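Local coordinates for signal transduction protein PmrD (Escherichia coli, PDB 4HN7) that binds the phosphorylated response regulator BasR and so promotes transcription of BasR-activated genes, inducing polymyxin resistance in some natural isolates, at residues Val42-Leu46 / Cys55-Glu59; Met30-Ser36 / Val64-Ser70; Met1-Lys7 / Leu19-Ala24. One frame throughout, in Å; residues are numbered along the deposited sequence.

Contact 1 (Val42-Leu46 / Cys55-Glu59)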
ATOM      1  N   VAL A  42      -3.250 -16.612  -7.588  1.00 59.58           N
ATOM      2  CA  VAL A  42      -3.950 -16.665  -8.839  1.00 52.31           C
ATOM      3  C   VAL A  42      -5.428 -16.438  -8.577  1.00 56.30           C
ATOM      4  O   VAL A  42      -5.957 -16.792  -7.511  1.00 51.29           O
ATOM      5  CB  VAL A  42      -3.593 -17.911  -9.709  1.00 53.16           C
ATOM      6  CG1 VAL A  42      -2.685 -18.830  -8.973  1.00 62.62           C
ATOM      7  CG2 VAL A  42      -4.795 -18.651 -10.199  1.00 59.78           C
ATOM      8  N   GLY A  43      -6.037 -15.769  -9.571  1.00 53.56           N
ATOM      9  CA  GLY A  43      -7.415 -15.319  -9.562  1.00 47.08           C
ATOM     10  C   GLY A  43      -7.586 -13.996  -8.865  1.00 51.54           C
ATOM     11  O   GLY A  43      -8.713 -13.540  -8.745  1.00 54.34           O
ATOM     12  N   ASP A  44      -6.494 -13.393  -8.379  1.00 47.67           N
ATOM     13  CA  ASP A  44      -6.491 -12.005  -7.942  1.00 44.44           C
ATOM     14  C   ASP A  44      -6.551 -10.968  -9.083  1.00 44.23           C
ATOM     15  O   ASP A  44      -6.144 -11.175 -10.234  1.00 40.66           O
ATOM     16  CB  ASP A  44      -5.333 -11.724  -7.020  1.00 50.41           C
ATOM     17  CG  ASP A  44      -5.499 -12.406  -5.658  1.00 65.26           C
ATOM     18  OD1 ASP A  44      -4.617 -12.292  -4.769  1.00 78.15           O
ATOM     19  OD2 ASP A  44      -6.529 -13.077  -5.466  1.00 71.47           O
ATOM     20  N   LEU A  45      -7.177  -9.855  -8.738  1.00 43.09           N
ATOM     21  CA  LEU A  45      -7.280  -8.715  -9.591  1.00 45.85           C
ATOM     22  C   LEU A  45      -6.244  -7.696  -9.087  1.00 49.43           C
ATOM     23  O   LEU A  45      -6.189  -7.393  -7.900  1.00 48.39           O
ATOM     24  CB  LEU A  45      -8.662  -8.095  -9.438  1.00 45.23           C
ATOM     25  CG  LEU A  45      -9.015  -6.806 -10.165  1.00 44.35           C
ATOM     26  CD1 LEU A  45      -9.275  -7.117 -11.588  1.00 44.72           C
ATOM     27  CD2 LEU A  45     -10.245  -6.177  -9.572  1.00 44.79           C
ATOM     28  N   LEU A  46      -5.476  -7.132 -10.013  1.00 51.15           N
ATOM     29  CA  LEU A  46      -4.627  -5.966  -9.722  1.00 51.73           C
ATOM     30  C   LEU A  46      -5.131  -4.728 -10.420  1.00 48.36           C
ATOM     31  O   LEU A  46      -5.252  -4.737 -11.620  1.00 56.49           O
ATOM     32  CB  LEU A  46      -3.213  -6.216 -10.203  1.00 50.33           C
ATOM     33  CG  LEU A  46      -2.572  -7.414  -9.545  1.00 51.53           C
ATOM     34  CD1 LEU A  46      -1.365  -7.722 -10.368  1.00 58.56           C
ATOM     35  CD2 LEU A  46      -2.197  -7.129  -8.112  1.00 51.63           C
ATOM     36  N   CYS A  55      -3.175  -2.191  -6.638  1.00 52.08           N
ATOM     37  CA  CYS A  55      -3.647  -2.800  -5.435  1.00 47.70           C
ATOM     38  C   CYS A  55      -4.240  -4.157  -5.787  1.00 43.90           C
ATOM     39  O   CYS A  55      -4.534  -4.437  -6.934  1.00 49.16           O
ATOM     40  CB  CYS A  55      -4.610  -1.877  -4.696  1.00 50.66           C
ATOM     41  SG  CYS A  55      -6.019  -1.225  -5.601  1.00 54.13           S
ATOM     42  N   ILE A  56      -4.398  -4.997  -4.782  1.00 48.02           N
ATOM     43  CA  ILE A  56      -4.843  -6.369  -4.939  1.00 49.33           C
ATOM     44  C   ILE A  56      -6.313  -6.410  -4.578  1.00 44.49           C
ATOM     45  O   ILE A  56      -6.702  -6.032  -3.472  1.00 44.99           O
ATOM     46  CB  ILE A  56      -4.000  -7.318  -4.035  1.00 48.84           C
ATOM     47  CG1 ILE A  56      -2.494  -7.157  -4.332  1.00 47.52           C
ATOM     48  CG2 ILE A  56      -4.395  -8.785  -4.236  1.00 48.47           C
ATOM     49  CD1 ILE A  56      -1.613  -7.467  -3.138  1.00 48.40           C
ATOM     50  N   ASN A  57      -7.143  -6.839  -5.512  1.00 47.96           N
ATOM     51  CA  ASN A  57      -8.603  -7.040  -5.243  1.00 43.18           C
ATOM     52  C   ASN A  57      -9.233  -5.760  -4.689  1.00 46.21           C
ATOM     53  O   ASN A  57     -10.037  -5.744  -3.748  1.00 50.31           O
ATOM     54  CB  ASN A  57      -8.816  -8.179  -4.274  1.00 43.96           C
ATOM     55  CG  ASN A  57      -8.403  -9.491  -4.825  1.00 43.45           C
ATOM     56  OD1 ASN A  57      -8.451  -9.734  -6.030  1.00 45.68           O
ATOM     57  ND2 ASN A  57      -7.969 -10.351  -3.946  1.00 43.58           N
ATOM     58  N   ARG A  58      -8.813  -4.673  -5.294  1.00 53.48           N
ATOM     59  CA  ARG A  58      -9.323  -3.380  -5.050  1.00 49.86           C
ATOM     60  C   ARG A  58      -9.152  -2.947  -3.630  1.00 54.90           C
ATOM     61  O   ARG A  58      -9.806  -2.019  -3.207  1.00 64.05           O
ATOM     62  CB  ARG A  58     -10.749  -3.318  -5.543  1.00 58.32           C
ATOM     63  CG  ARG A  58     -10.811  -2.702  -6.927  1.00 66.12           C
ATOM     64  CD  ARG A  58     -11.912  -3.208  -7.827  1.00 71.07           C
ATOM     65  NE  ARG A  58     -12.790  -2.088  -8.199  1.00 88.43           N
ATOM     66  CZ  ARG A  58     -12.473  -1.081  -9.005  1.00 89.17           C
ATOM     67  NH1 ARG A  58     -11.275  -1.020  -9.587  1.00 85.82           N
ATOM     68  NH2 ARG A  58     -13.383  -0.130  -9.234  1.00101.02           N
ATOM     69  N   GLU A  59      -8.219  -3.568  -2.909  1.00 55.79           N
ATOM     70  CA  GLU A  59      -7.846  -3.120  -1.578  1.00 55.55           C
ATOM     71  C   GLU A  59      -6.675  -2.177  -1.630  1.00 52.51           C
ATOM     72  O   GLU A  59      -5.567  -2.628  -1.677  1.00 53.05           O
ATOM     73  CB  GLU A  59      -7.428  -4.301  -0.749  1.00 63.20           C
ATOM     74  CG  GLU A  59      -8.574  -5.209  -0.450  1.00 72.97           C
ATOM     75  CD  GLU A  59      -8.179  -6.245   0.539  1.00 87.45           C
ATOM     76  OE1 GLU A  59      -8.021  -7.422   0.113  1.00110.99           O
ATOM     77  OE2 GLU A  59      -7.984  -5.846   1.715  1.00100.37           O
TER

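Contact 2 (Met30-Ser36 / Val64-Ser70)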
ATOM      1  N   MET A  30       0.875 -10.797 -20.008  1.00 49.29           N
ATOM      2  CA  MET A  30       2.138 -10.160 -19.714  1.00 47.49           C
ATOM      3  C   MET A  30       2.757 -11.041 -18.675  1.00 49.67           C
ATOM      4  O   MET A  30       2.088 -11.835 -18.081  1.00 46.08           O
ATOM      5  CB  MET A  30       1.979  -8.752 -19.120  1.00 52.76           C
ATOM      6  CG  MET A  30       1.319  -7.729 -20.015  1.00 55.11           C
ATOM      7  SD  MET A  30       2.279  -7.081 -21.418  1.00 62.67           S
ATOM      8  CE  MET A  30       3.413  -6.058 -20.519  1.00 59.49           C
ATOM      9  N   ILE A  31       4.055 -10.922 -18.514  1.00 48.71           N
ATOM     10  CA  ILE A  31       4.758 -11.521 -17.442  1.00 47.46           C
ATOM     11  C   ILE A  31       5.240 -10.324 -16.689  1.00 46.86           C
ATOM     12  O   ILE A  31       5.688  -9.363 -17.294  1.00 50.71           O
ATOM     13  CB  ILE A  31       5.977 -12.313 -17.947  1.00 50.97           C
ATOM     14  CG1 ILE A  31       5.470 -13.409 -18.836  1.00 53.33           C
ATOM     15  CG2 ILE A  31       6.805 -12.852 -16.756  1.00 54.78           C
ATOM     16  CD1 ILE A  31       6.520 -14.202 -19.561  1.00 57.23           C
ATOM     17  N   ALA A  32       5.189 -10.379 -15.371  1.00 48.74           N
ATOM     18  CA  ALA A  32       5.583  -9.236 -14.592  1.00 48.37           C
ATOM     19  C   ALA A  32       6.286  -9.653 -13.340  1.00 47.05           C
ATOM     20  O   ALA A  32       5.870 -10.545 -12.684  1.00 48.43           O
ATOM     21  CB  ALA A  32       4.384  -8.363 -14.282  1.00 50.16           C
ATOM     22  N   GLU A  33       7.341  -8.927 -13.033  1.00 52.07           N
ATOM     23  CA  GLU A  33       8.107  -9.078 -11.858  1.00 57.10           C
ATOM     24  C   GLU A  33       7.598  -7.993 -10.906  1.00 60.83           C
ATOM     25  O   GLU A  33       7.622  -6.793 -11.232  1.00 49.95           O
ATOM     26  CB  GLU A  33       9.551  -8.859 -12.251  1.00 70.67           C
ATOM     27  CG  GLU A  33      10.619  -9.396 -11.315  1.00 87.11           C
ATOM     28  CD  GLU A  33      11.967  -9.550 -12.045  1.00114.46           C
ATOM     29  OE1 GLU A  33      12.820  -8.612 -11.966  1.00117.47           O
ATOM     30  OE2 GLU A  33      12.161 -10.597 -12.731  1.00123.87           O
ATOM     31  N   VAL A  34       7.089  -8.409  -9.744  1.00 56.53           N
ATOM     32  CA  VAL A  34       6.437  -7.481  -8.856  1.00 52.16           C
ATOM     33  C   VAL A  34       7.053  -7.604  -7.488  1.00 51.41           C
ATOM     34  O   VAL A  34       7.751  -8.513  -7.235  1.00 52.85           O
ATOM     35  CB  VAL A  34       4.888  -7.678  -8.775  1.00 49.99           C
ATOM     36  CG1 VAL A  34       4.252  -7.730 -10.145  1.00 46.97           C
ATOM     37  CG2 VAL A  34       4.531  -8.920  -8.013  1.00 53.96           C
ATOM     38  N   LYS A  35       6.757  -6.658  -6.625  1.00 51.50           N
ATOM     39  CA  LYS A  35       7.186  -6.685  -5.283  1.00 54.98           C
ATOM     40  C   LYS A  35       5.985  -6.289  -4.419  1.00 53.26           C
ATOM     41  O   LYS A  35       5.340  -5.287  -4.694  1.00 55.47           O
ATOM     42  CB  LYS A  35       8.274  -5.643  -5.151  1.00 62.12           C
ATOM     43  CG  LYS A  35       8.952  -5.639  -3.817  1.00 64.32           C
ATOM     44  CD  LYS A  35       9.600  -4.291  -3.528  1.00 77.10           C
ATOM     45  CE  LYS A  35      10.587  -4.355  -2.359  1.00 80.29           C
ATOM     46  NZ  LYS A  35      10.235  -5.361  -1.308  1.00 83.34           N
ATOM     47  N   SER A  36       5.699  -7.051  -3.374  1.00 53.57           N
ATOM     48  CA  SER A  36       4.608  -6.694  -2.472  1.00 56.34           C
ATOM     49  C   SER A  36       4.891  -7.227  -1.120  1.00 58.04           C
ATOM     50  O   SER A  36       5.551  -8.241  -0.980  1.00 62.94           O
ATOM     51  CB  SER A  36       3.278  -7.354  -2.916  1.00 58.48           C
ATOM     52  OG  SER A  36       2.191  -6.975  -2.068  1.00 60.59           O
ATOM     53  N   VAL A  64       1.034  -3.313  -4.588  1.00 55.17           N
ATOM     54  CA  VAL A  64       2.135  -4.035  -5.214  1.00 54.20           C
ATOM     55  C   VAL A  64       2.846  -3.132  -6.214  1.00 54.53           C
ATOM     56  O   VAL A  64       2.205  -2.320  -6.845  1.00 50.10           O
ATOM     57  CB  VAL A  64       1.755  -5.380  -5.891  1.00 56.37           C
ATOM     58  CG1 VAL A  64       0.329  -5.752  -5.667  1.00 61.71           C
ATOM     59  CG2 VAL A  64       2.044  -5.363  -7.359  1.00 61.29           C
ATOM     60  N   LYS A  65       4.170  -3.294  -6.336  1.00 55.02           N
ATOM     61  CA  LYS A  65       5.024  -2.427  -7.186  1.00 51.08           C
ATOM     62  C   LYS A  65       5.402  -3.355  -8.284  1.00 51.16           C
ATOM     63  O   LYS A  65       5.810  -4.489  -7.992  1.00 51.56           O
ATOM     64  CB  LYS A  65       6.276  -1.956  -6.426  1.00 56.62           C
ATOM     65  CG  LYS A  65       6.732  -0.485  -6.599  1.00 67.07           C
ATOM     66  CD  LYS A  65       7.821  -0.089  -5.558  1.00 80.84           C
ATOM     67  CE  LYS A  65       7.776   1.384  -5.025  1.00 91.86           C
ATOM     68  NZ  LYS A  65       8.396   1.745  -3.666  1.00 79.11           N
ATOM     69  N   VAL A  66       5.198  -2.933  -9.531  1.00 49.61           N
ATOM     70  CA  VAL A  66       5.683  -3.665 -10.679  1.00 49.80           C
ATOM     71  C   VAL A  66       7.110  -3.250 -10.900  1.00 47.60           C
ATOM     72  O   VAL A  66       7.360  -2.123 -11.121  1.00 53.68           O
ATOM     73  CB  VAL A  66       4.933  -3.338 -11.960  1.00 48.11           C
ATOM     74  CG1 VAL A  66       5.597  -3.976 -13.122  1.00 46.90           C
ATOM     75  CG2 VAL A  66       3.520  -3.832 -11.884  1.00 53.73           C
ATOM     76  N   LEU A  67       8.019  -4.188 -10.831  1.00 49.38           N
ATOM     77  CA  LEU A  67       9.411  -3.941 -11.010  1.00 51.23           C
ATOM     78  C   LEU A  67       9.803  -4.064 -12.473  1.00 61.70           C
ATOM     79  O   LEU A  67      10.690  -3.371 -12.941  1.00 67.89           O
ATOM     80  CB  LEU A  67      10.198  -4.937 -10.172  1.00 51.50           C
ATOM     81  CG  LEU A  67       9.944  -4.742  -8.675  1.00 55.55           C
ATOM     82  CD1 LEU A  67      10.842  -5.658  -7.884  1.00 55.20           C
ATOM     83  CD2 LEU A  67      10.191  -3.323  -8.211  1.00 53.40           C
ATOM     84  N   SER A  68       9.167  -4.950 -13.216  1.00 63.29           N
ATOM     85  CA  SER A  68       9.361  -4.985 -14.667  1.00 57.72           C
ATOM     86  C   SER A  68       8.323  -5.872 -15.277  1.00 54.46           C
ATOM     87  O   SER A  68       7.744  -6.703 -14.571  1.00 55.45           O
ATOM     88  CB  SER A  68      10.741  -5.519 -15.057  1.00 67.82           C
ATOM     89  OG  SER A  68      10.766  -6.936 -15.114  1.00 79.20           O
ATOM     90  N   ALA A  69       8.127  -5.699 -16.590  1.00 52.72           N
ATOM     91  CA  ALA A  69       7.184  -6.466 -17.395  1.00 51.63           C
ATOM     92  C   ALA A  69       7.575  -6.717 -18.841  1.00 51.07           C
ATOM     93  O   ALA A  69       8.278  -5.939 -19.460  1.00 57.18           O
ATOM     94  CB  ALA A  69       5.844  -5.787 -17.388  1.00 55.49           C
ATOM     95  N   SER A  70       7.029  -7.797 -19.371  1.00 48.53           N
ATOM     96  CA  SER A  70       7.245  -8.188 -20.732  1.00 54.24           C
ATOM     97  C   SER A  70       5.988  -8.815 -21.174  1.00 51.23           C
ATOM     98  O   SER A  70       5.196  -9.172 -20.355  1.00 61.16           O
ATOM     99  CB  SER A  70       8.326  -9.240 -20.763  1.00 60.22           C
ATOM    100  OG  SER A  70       8.913  -9.338 -19.486  1.00 71.21           O
TER

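Contact 3 (Met1-Lys7 / Leu19-Ala24)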
ATOM      1  N   MET A   1      -5.561  -0.159 -16.725  1.00 78.96           N
ATOM      2  CA  MET A   1      -6.016  -1.569 -16.840  1.00 64.47           C
ATOM      3  C   MET A   1      -5.859  -2.354 -15.567  1.00 59.85           C
ATOM      4  O   MET A   1      -4.868  -2.275 -14.850  1.00 69.59           O
ATOM      5  CB  MET A   1      -5.242  -2.319 -17.921  1.00 64.13           C
ATOM      6  CG  MET A   1      -5.675  -2.016 -19.320  1.00 64.72           C
ATOM      7  SD  MET A   1      -4.773  -3.079 -20.431  1.00 71.27           S
ATOM      8  CE  MET A   1      -5.417  -2.466 -22.002  1.00 82.00           C
ATOM      9  N   GLU A   2      -6.847  -3.192 -15.366  1.00 57.15           N
ATOM     10  CA  GLU A   2      -6.851  -4.168 -14.344  1.00 50.65           C
ATOM     11  C   GLU A   2      -6.350  -5.439 -14.963  1.00 44.87           C
ATOM     12  O   GLU A   2      -6.506  -5.656 -16.155  1.00 44.02           O
ATOM     13  CB  GLU A   2      -8.261  -4.295 -13.839  1.00 54.39           C
ATOM     14  CG  GLU A   2      -8.757  -3.003 -13.157  1.00 61.23           C
ATOM     15  CD  GLU A   2     -10.191  -3.105 -12.595  1.00 64.05           C
ATOM     16  OE1 GLU A   2     -10.999  -3.797 -13.222  1.00 70.65           O
ATOM     17  OE2 GLU A   2     -10.544  -2.484 -11.562  1.00 66.42           O
ATOM     18  N   TRP A   3      -5.750  -6.289 -14.151  1.00 43.32           N
ATOM     19  CA  TRP A   3      -5.058  -7.452 -14.647  1.00 39.14           C
ATOM     20  C   TRP A   3      -5.521  -8.535 -13.796  1.00 39.49           C
ATOM     21  O   TRP A   3      -5.659  -8.340 -12.637  1.00 39.96           O
ATOM     22  CB  TRP A   3      -3.585  -7.271 -14.442  1.00 42.36           C
ATOM     23  CG  TRP A   3      -3.040  -6.141 -15.273  1.00 51.15           C
ATOM     24  CD1 TRP A   3      -2.854  -4.825 -14.893  1.00 45.73           C
ATOM     25  CD2 TRP A   3      -2.665  -6.214 -16.680  1.00 48.65           C
ATOM     26  NE1 TRP A   3      -2.408  -4.099 -15.985  1.00 46.06           N
ATOM     27  CE2 TRP A   3      -2.266  -4.932 -17.072  1.00 42.27           C
ATOM     28  CE3 TRP A   3      -2.601  -7.252 -17.617  1.00 44.04           C
ATOM     29  CZ2 TRP A   3      -1.834  -4.673 -18.359  1.00 46.45           C
ATOM     30  CZ3 TRP A   3      -2.181  -6.985 -18.891  1.00 43.85           C
ATOM     31  CH2 TRP A   3      -1.780  -5.720 -19.252  1.00 47.73           C
ATOM     32  N   LEU A   4      -5.719  -9.695 -14.362  1.00 45.21           N
ATOM     33  CA  LEU A   4      -6.017 -10.868 -13.580  1.00 54.13           C
ATOM     34  C   LEU A   4      -4.763 -11.720 -13.477  1.00 50.84           C
ATOM     35  O   LEU A   4      -4.115 -12.010 -14.468  1.00 45.27           O
ATOM     36  CB  LEU A   4      -7.112 -11.632 -14.285  1.00 62.30           C
ATOM     37  CG  LEU A   4      -8.393 -11.890 -13.492  1.00 74.92           C
ATOM     38  CD1 LEU A   4      -8.405 -11.259 -12.113  1.00 76.63           C
ATOM     39  CD2 LEU A   4      -9.596 -11.391 -14.280  1.00 82.84           C
ATOM     40  N   VAL A   5      -4.383 -12.100 -12.286  1.00 42.39           N
ATOM     41  CA  VAL A   5      -3.223 -12.951 -12.150  1.00 46.46           C
ATOM     42  C   VAL A   5      -3.554 -14.354 -12.586  1.00 46.95           C
ATOM     43  O   VAL A   5      -4.284 -15.009 -11.892  1.00 55.64           O
ATOM     44  CB  VAL A   5      -2.793 -13.031 -10.712  1.00 45.52           C
ATOM     45  CG1 VAL A   5      -1.556 -13.913 -10.578  1.00 49.23           C
ATOM     46  CG2 VAL A   5      -2.587 -11.626 -10.167  1.00 51.25           C
ATOM     47  N   LYS A   6      -3.011 -14.813 -13.710  1.00 51.43           N
ATOM     48  CA  LYS A   6      -3.262 -16.160 -14.231  1.00 51.28           C
ATOM     49  C   LYS A   6      -2.318 -17.196 -13.684  1.00 52.27           C
ATOM     50  O   LYS A   6      -2.692 -18.335 -13.636  1.00 64.18           O
ATOM     51  CB  LYS A   6      -3.172 -16.207 -15.746  1.00 54.66           C
ATOM     52  CG  LYS A   6      -4.386 -15.632 -16.490  1.00 58.79           C
ATOM     53  CD  LYS A   6      -5.636 -16.471 -16.273  1.00 72.61           C
ATOM     54  CE  LYS A   6      -6.197 -17.006 -17.591  1.00 87.91           C
ATOM     55  NZ  LYS A   6      -6.857 -18.346 -17.421  1.00101.63           N
ATOM     56  N   LYS A   7      -1.107 -16.818 -13.301  1.00 54.18           N
ATOM     57  CA  LYS A   7      -0.116 -17.740 -12.761  1.00 47.96           C
ATOM     58  C   LYS A   7       0.813 -16.983 -11.903  1.00 50.94           C
ATOM     59  O   LYS A   7       1.156 -15.903 -12.264  1.00 57.17           O
ATOM     60  CB  LYS A   7       0.798 -18.293 -13.830  1.00 59.22           C
ATOM     61  CG  LYS A   7       0.170 -18.987 -15.017  1.00 67.26           C
ATOM     62  CD  LYS A   7       1.136 -18.866 -16.192  1.00 82.78           C
ATOM     63  CE  LYS A   7       0.796 -19.787 -17.350  1.00102.32           C
ATOM     64  NZ  LYS A   7       1.465 -21.108 -17.183  1.00121.85           N
ATOM     65  N   LEU A  19       4.709 -13.013 -12.200  1.00 58.40           N
ATOM     66  CA  LEU A  19       3.287 -13.209 -12.391  1.00 49.59           C
ATOM     67  C   LEU A  19       2.968 -13.226 -13.853  1.00 46.12           C
ATOM     68  O   LEU A  19       3.493 -12.466 -14.599  1.00 55.30           O
ATOM     69  CB  LEU A  19       2.499 -12.074 -11.739  1.00 48.55           C
ATOM     70  CG  LEU A  19       2.604 -11.837 -10.250  1.00 45.32           C
ATOM     71  CD1 LEU A  19       1.773 -10.612  -9.980  1.00 45.77           C
ATOM     72  CD2 LEU A  19       2.151 -12.984  -9.351  1.00 45.36           C
ATOM     73  N   MET A  20       2.105 -14.113 -14.259  1.00 49.08           N
ATOM     74  CA  MET A  20       1.548 -14.033 -15.545  1.00 54.65           C
ATOM     75  C   MET A  20       0.192 -13.371 -15.294  1.00 52.08           C
ATOM     76  O   MET A  20      -0.497 -13.693 -14.365  1.00 52.95           O
ATOM     77  CB  MET A  20       1.441 -15.426 -16.152  1.00 56.82           C
ATOM     78  CG  MET A  20       1.373 -15.456 -17.673  1.00 64.61           C
ATOM     79  SD  MET A  20      -0.282 -15.365 -18.401  1.00 82.81           S
ATOM     80  CE  MET A  20      -0.583 -17.099 -18.718  1.00 81.02           C
ATOM     81  N   LEU A  21      -0.134 -12.383 -16.096  1.00 52.84           N
ATOM     82  CA  LEU A  21      -1.285 -11.525 -15.894  1.00 51.98           C
ATOM     83  C   LEU A  21      -2.004 -11.466 -17.211  1.00 47.87           C
ATOM     84  O   LEU A  21      -1.388 -11.538 -18.216  1.00 57.12           O
ATOM     85  CB  LEU A  21      -0.810 -10.130 -15.570  1.00 50.22           C
ATOM     86  CG  LEU A  21       0.027  -9.899 -14.346  1.00 50.61           C
ATOM     87  CD1 LEU A  21       0.570  -8.502 -14.506  1.00 51.32           C
ATOM     88  CD2 LEU A  21      -0.782 -10.045 -13.055  1.00 48.96           C
ATOM     89  N   CYS A  22      -3.303 -11.393 -17.257  1.00 48.37           N
ATOM     90  CA  CYS A  22      -3.886 -11.027 -18.506  1.00 54.50           C
ATOM     91  C   CYS A  22      -4.986  -9.993 -18.275  1.00 53.42           C
ATOM     92  O   CYS A  22      -5.598  -9.993 -17.228  1.00 58.91           O
ATOM     93  CB  CYS A  22      -4.356 -12.240 -19.245  1.00 56.93           C
ATOM     94  SG  CYS A  22      -5.991 -12.726 -18.754  1.00 73.00           S
ATOM     95  N   ASP A  23      -5.161  -9.090 -19.242  1.00 59.34           N
ATOM     96  CA  ASP A  23      -6.206  -8.070 -19.259  1.00 63.76           C
ATOM     97  C   ASP A  23      -7.640  -8.717 -19.368  1.00 72.69           C
ATOM     98  O   ASP A  23      -7.770  -9.865 -19.763  1.00 80.07           O
ATOM     99  CB  ASP A  23      -5.833  -6.943 -20.301  1.00 58.56           C
ATOM    100  CG  ASP A  23      -6.481  -7.087 -21.674  1.00 68.56           C
ATOM    101  OD1 ASP A  23      -6.872  -6.040 -22.255  1.00 79.81           O
ATOM    102  OD2 ASP A  23      -6.605  -8.208 -22.222  1.00 80.97           O
ATOM    103  N   ALA A  24      -8.696  -8.012 -18.923  1.00 89.67           N
ATOM    104  CA  ALA A  24     -10.115  -8.439 -19.089  1.00 73.06           C
ATOM    105  C   ALA A  24     -10.507  -8.332 -20.527  1.00 76.38           C
ATOM    106  O   ALA A  24     -10.704  -7.252 -21.072  1.00 86.17           O
ATOM    107  CB  ALA A  24     -11.022  -7.544 -18.302  1.00 88.87           C
TER

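Contact 1 (Val42-Leu46 / Cys55-Glu59)
N57 meets L45 twice, with its backbone and with its side chain, and the pair illustrates how an asparagine can carry on the bonding of a hairpin where the strands give out. Its main-chain N donates to L45 O at 2.6 Å, almost straight and in the carbonyl plane. Its side-chain OD1 then takes the N-H of L45 at 3.0 Å, the donor tilted 29° from the plane of the amide C=O. The side chain thus accepts the bond that a backbone carbonyl would take in a regular strand. With CG set beside its own backbone N and anti to the carbonyl carbon (chi1 -65°), the side-chain amide turns toward the neighbouring strand, where OD1 meets L45 N.

That placement also brings ND2 to D44, where it gives a weak bond to OD2 at 3.4 Å. Carboxylate and amide stand nearly perpendicular, their planes 79° apart, so this is no flat, paired arrangement. The other carboxylate oxygen, OD1, lies 3.6 Å from CG2 of I56, but its hydrogen bond is with the backbone N of K41.

On the buried face L46 and I56 lie side by side and point the same way, CD2 of L46 touching CG1 of I56 at 3.8 Å. On the outer side CD2 of L45 rests against CD of R58, also at 3.8 Å; the R58 chain bends at chi2 and chi3, and its guanidinium forms a salt bridge outside the two segments, with E2.

N57 and R58, both with positive phi, occupy the centre of a type I' turn closed by E59 N to I56 O. The contact lies at the open end of the 45-50/53-56 hairpin: V64 of strand 63-71 packs against L46 and I56, and backbone bonds tie G43 and D44 to V5, and L46 to W3, in strand 3-9.

Contact 2 (Met30-Ser36 / Val64-Ser70)
E33 O faces two amides of the opposite strand, L67 N at 2.7 Å and S68 N at 3.1 Å, and this forked acceptor is the signature of a classic beta bulge. The second donor lies in the carbonyl plane on a lone pair, while the first is tilted 16° from that plane. E33 N in turn donates to S68 O at 2.7 Å. Beyond the bulge the antiparallel pairing resumes one residue out of step: K35 and K65 each donate an N-H to the other's carbonyl, as I31 and S70 do at the other end, I31 N reaching S70 O at 2.8 Å.

Between these pairs, CA hydrogens of A32 and V34 approach S68 O and K65 O. The main chains of A32 and V34 hydrogen-bond on their other edge to L19 and H17 of strand 16-23. S36 OG is satisfied by F38 N and T63 O, both outside the two segments.

Apolar contacts fill in beside this network. M30 bends at chi2 and chi3, which curls CE back to A69 CB at 4.0 Å, and V34 CB meets V64 CG2 at 3.9 Å. From within the bulge, L67 CD1 reaches K35 CB at 3.8 Å.

The chemistry implies a strand junction held chiefly by its main chain: a single carbonyl absorbs the extra residue by serving two donors, and the pairing continues on either side of it.

Contact 3 (Met1-Lys7 / Leu19-Ala24)
The hairpin of strands 3-9 and 16-23 carries a classic beta bulge, in which K6 and K7 both face M20. M20 O receives K6 N at 2.8 Å, the donor tilted 32° from the carbonyl plane, and a weak bond from K7 N at 3.4 Å. M20 N in turn donates to K7 O, and farther along L4 and C22 trade bonds in both directions, L4 N to C22 O at 2.9 Å.

The side chains of K7 and M20 make a close apolar pairing, with K7 CD 3.5 Å from M20 CB. M20 has CG anti to its backbone nitrogen (chi1 -158°) and bends at chi2 and chi3, which carries the terminal methyl CE across the K7 chain, while SD lies 4.0 Å from K6 CB; the ammonium end of K7 makes a cation-pi contact with W77.

On the other face V5 CG2 packs on L21 CD2 at 3.8 Å. The W3 ring approaches obliquely, its CE3 lying 4.0 Å from L21 CB and 3.5 Å from D23 N.

K7 therefore plays two roles, its aliphatic part covering M20 while its charge meets an aromatic ring of helix 74-84, and the bulge accommodates K6 without ending the strand pairing.

Overall arrangement
From the N terminus, the chain first closes the hairpin of contact 3, joining strands 3-9 and 16-23. Strand 29-35 then pairs with 16-23, M30 bonding to L21, and opens the long loop that contact 2 closes when strand 63-71 comes back alongside it. Nested inside that loop is contact 1, the shorter hairpin of strands 45-50 and 53-56. Contact 3 has closed before either opens, so it stands in series with both, and no two cross. Strand 53-56 lies beside 63-71, which joins contact 1 to contact 2. Strand 45-50 also pairs with strand 3-9, next to contact 3, and this closes the six-stranded antiparallel barrel.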